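Long-range contact in disulfide bond protein A (Staphylococcus aureus, PDB 3BCI), which probably acts as a thiol-disulfide oxidoreductase of the DsbA type, using a redox-active disulfide in the oxidative folding of other proteins: residues V16-K22 with F51-L57. Sequence-based numbering, arbitrary orientation.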
loop_
_atom_site.group_PDB
_atom_site.type_symbol
_atom_site.label_atom_id
_atom_site.label_comp_id
_atom_site.label_asym_id
_atom_site.label_seq_id
_atom_site.Cartn_x
_atom_site.Cartn_y
_atom_site.Cartn_z
ATOM N N VAL A 16 -0.363 -5.957 -8.992
ATOM C CA VAL A 16 0.677 -5.553 -8.055
ATOM C C VAL A 16 1.161 -4.141 -8.357
ATOM O O VAL A 16 1.492 -3.812 -9.502
ATOM C CB VAL A 16 1.905 -6.490 -8.119
ATOM C CG1 VAL A 16 2.941 -6.056 -7.080
ATOM C CG2 VAL A 16 1.482 -7.933 -7.886
ATOM N N VAL A 17 1.192 -3.307 -7.325
ATOM C CA VAL A 17 1.666 -1.937 -7.464
ATOM C C VAL A 17 2.862 -1.788 -6.533
ATOM O O VAL A 17 2.770 -2.090 -5.342
ATOM C CB VAL A 17 0.580 -0.901 -7.070
ATOM C CG1 VAL A 17 1.194 0.510 -6.978
ATOM C CG2 VAL A 17 -0.534 -0.901 -8.111
ATOM N N TYR A 18 3.985 -1.353 -7.096
ATOM C CA TYR A 18 5.214 -1.143 -6.335
ATOM C C TYR A 18 5.333 0.337 -6.026
ATOM O O TYR A 18 5.139 1.173 -6.907
ATOM C CB TYR A 18 6.424 -1.594 -7.155
ATOM C CG TYR A 18 6.525 -3.090 -7.333
ATOM C CD1 TYR A 18 7.150 -3.886 -6.372
ATOM C CD2 TYR A 18 6.016 -3.710 -8.475
ATOM C CE1 TYR A 18 7.276 -5.259 -6.547
ATOM C CE2 TYR A 18 6.131 -5.084 -8.661
ATOM C CZ TYR A 18 6.766 -5.852 -7.696
ATOM O OH TYR A 18 6.924 -7.202 -7.896
ATOM N N GLY A 19 5.647 0.668 -4.778
ATOM C CA GLY A 19 5.780 2.065 -4.419
ATOM C C GLY A 19 6.280 2.334 -3.014
ATOM O O GLY A 19 6.942 1.502 -2.397
ATOM N N ASP A 20 5.951 3.517 -2.515
ATOM C CA ASP A 20 6.354 3.952 -1.181
ATOM C C ASP A 20 5.387 5.070 -0.811
ATOM O O ASP A 20 5.074 5.914 -1.649
ATOM C CB ASP A 20 7.794 4.488 -1.222
ATOM C CG ASP A 20 8.351 4.792 0.161
ATOM O OD1 ASP A 20 7.623 5.384 0.983
ATOM O OD2 ASP A 20 9.522 4.448 0.422
ATOM N N TYR A 21 4.907 5.079 0.431
ATOM C CA TYR A 21 3.970 6.107 0.864
ATOM C C TYR A 21 4.569 7.512 0.813
ATOM O O TYR A 21 3.838 8.498 0.792
ATOM C CB TYR A 21 3.470 5.812 2.286
ATOM C CG TYR A 21 2.463 4.691 2.355
ATOM C CD1 TYR A 21 1.221 4.816 1.740
ATOM C CD2 TYR A 21 2.758 3.498 3.016
ATOM C CE1 TYR A 21 0.296 3.781 1.773
ATOM C CE2 TYR A 21 1.834 2.453 3.053
ATOM C CZ TYR A 21 0.608 2.605 2.428
ATOM O OH TYR A 21 -0.312 1.583 2.446
ATOM N N LYS A 22 5.895 7.602 0.784
ATOM C CA LYS A 22 6.575 8.897 0.742
ATOM C C LYS A 22 6.863 9.353 -0.682
ATOM O O LYS A 22 7.364 10.458 -0.898
ATOM C CB LYS A 22 7.902 8.816 1.499
ATOM C CG LYS A 22 7.757 8.499 2.978
ATOM C CD LYS A 22 9.079 8.643 3.729
ATOM C CE LYS A 22 9.494 10.102 3.872
ATOM N NZ LYS A 22 10.831 10.220 4.526
ATOM N N PHE A 51 0.074 -4.346 -2.681
ATOM C CA PHE A 51 0.918 -3.159 -2.684
ATOM C C PHE A 51 2.252 -3.594 -2.096
ATOM O O PHE A 51 2.297 -4.131 -0.984
ATOM C CB PHE A 51 0.293 -2.058 -1.820
ATOM C CG PHE A 51 1.109 -0.790 -1.764
ATOM C CD1 PHE A 51 1.263 0.003 -2.893
ATOM C CD2 PHE A 51 1.732 -0.398 -0.579
ATOM C CE1 PHE A 51 2.026 1.172 -2.848
ATOM C CE2 PHE A 51 2.496 0.766 -0.522
ATOM C CZ PHE A 51 2.644 1.551 -1.659
ATOM N N VAL A 52 3.329 -3.406 -2.851
ATOM C CA VAL A 52 4.658 -3.780 -2.375
ATOM C C VAL A 52 5.411 -2.484 -2.121
ATOM O O VAL A 52 5.728 -1.750 -3.056
ATOM C CB VAL A 52 5.426 -4.627 -3.416
ATOM C CG1 VAL A 52 6.791 -5.014 -2.862
ATOM C CG2 VAL A 52 4.627 -5.879 -3.764
ATOM N N ASN A 53 5.692 -2.217 -0.850
ATOM C CA ASN A 53 6.364 -0.992 -0.423
ATOM C C ASN A 53 7.881 -1.144 -0.367
ATOM O O ASN A 53 8.403 -1.882 0.466
ATOM C CB ASN A 53 5.845 -0.606 0.960
ATOM C CG ASN A 53 6.149 0.826 1.323
ATOM O OD1 ASN A 53 7.216 1.354 1.000
ATOM N ND2 ASN A 53 5.213 1.465 2.022
ATOM N N LEU A 54 8.591 -0.438 -1.243
ATOM C CA LEU A 54 10.050 -0.519 -1.252
ATOM C C LEU A 54 10.693 0.162 -0.036
ATOM O O LEU A 54 11.867 -0.066 0.251
ATOM C CB LEU A 54 10.620 0.079 -2.550
ATOM C CG LEU A 54 10.652 -0.832 -3.784
ATOM C CD1 LEU A 54 9.237 -1.063 -4.308
ATOM C CD2 LEU A 54 11.521 -0.195 -4.868
ATOM N N ALA A 55 9.921 0.987 0.672
ATOM C CA ALA A 55 10.405 1.701 1.862
ATOM C C ALA A 55 11.827 2.203 1.644
ATOM O O ALA A 55 12.728 1.884 2.418
ATOM C CB ALA A 55 10.362 0.775 3.078
ATOM N N PHE A 56 12.016 3.006 0.604
ATOM C CA PHE A 56 13.342 3.501 0.254
ATOM C C PHE A 56 13.566 4.999 0.408
ATOM O O PHE A 56 14.658 5.483 0.123
ATOM C CB PHE A 56 13.651 3.111 -1.195
ATOM C CG PHE A 56 12.841 3.871 -2.214
ATOM C CD1 PHE A 56 13.396 4.946 -2.906
ATOM C CD2 PHE A 56 11.517 3.528 -2.471
ATOM C CE1 PHE A 56 12.643 5.667 -3.842
ATOM C CE2 PHE A 56 10.756 4.243 -3.403
ATOM C CZ PHE A 56 11.320 5.314 -4.089
ATOM N N LEU A 57 12.554 5.734 0.859
ATOM C CA LEU A 57 12.694 7.178 0.989
ATOM C C LEU A 57 12.903 7.722 2.404
ATOM O O LEU A 57 12.446 8.817 2.727
ATOM C CB LEU A 57 11.488 7.858 0.336
ATOM C CG LEU A 57 11.441 7.650 -1.184
ATOM C CD1 LEU A 57 10.151 8.217 -1.758
ATOM C CD2 LEU A 57 12.659 8.328 -1.823
HETATM O O HOH W 1 6.339 3.972 3.243
#
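Strand 16-19 runs parallel to strand 51-53, axes 21° apart: Val-52 N donates to Val-17 O (2.9 Å), Gly-19 N to Val-52 O, and Leu-54 N to Gly-19 O, the first two nearly straight, the last more bent. On one face Val-52 lies alongside Tyr-18 and points the same way, its CB 3.5 Å from Tyr-18 CD1, with helix 130-144 packed nearby. On the other, Phe-51 has CG anti to its backbone N (chi1 180°), which carries the ring along strand 16-19 and just past its end, until Phe-51 CZ is 3.9 Å from Asp-20 N. Phe-51 CE2 sits over one face of the Tyr-21 ring, 4.0 Å from Tyr-21 CZ, planes inclined at 44°; Ser-68 and Gln-83 bond the tyrosine hydroxyl. With helix 24-42 the strands form the opening beta-alpha-beta unit of the thioredoxin fold, and the loop after Gly-19 leads to the redox-active Cys-23–Cys-26 pair. Here Asp-20 divides its carboxylate: OD2 takes Phe-56 N (2.9 Å) and, weakly, Leu-57 N, whereas OD1 closes an Asx turn with Lys-22 N and reaches Asn-53 ND2 through a water. Asn-53 OD1 makes a second Asx turn with Ala-55 N. Lys-22, its chain bent at chi3, brings NZ to 2.8 Å from Leu-57 O while salt-bridging Asp-60.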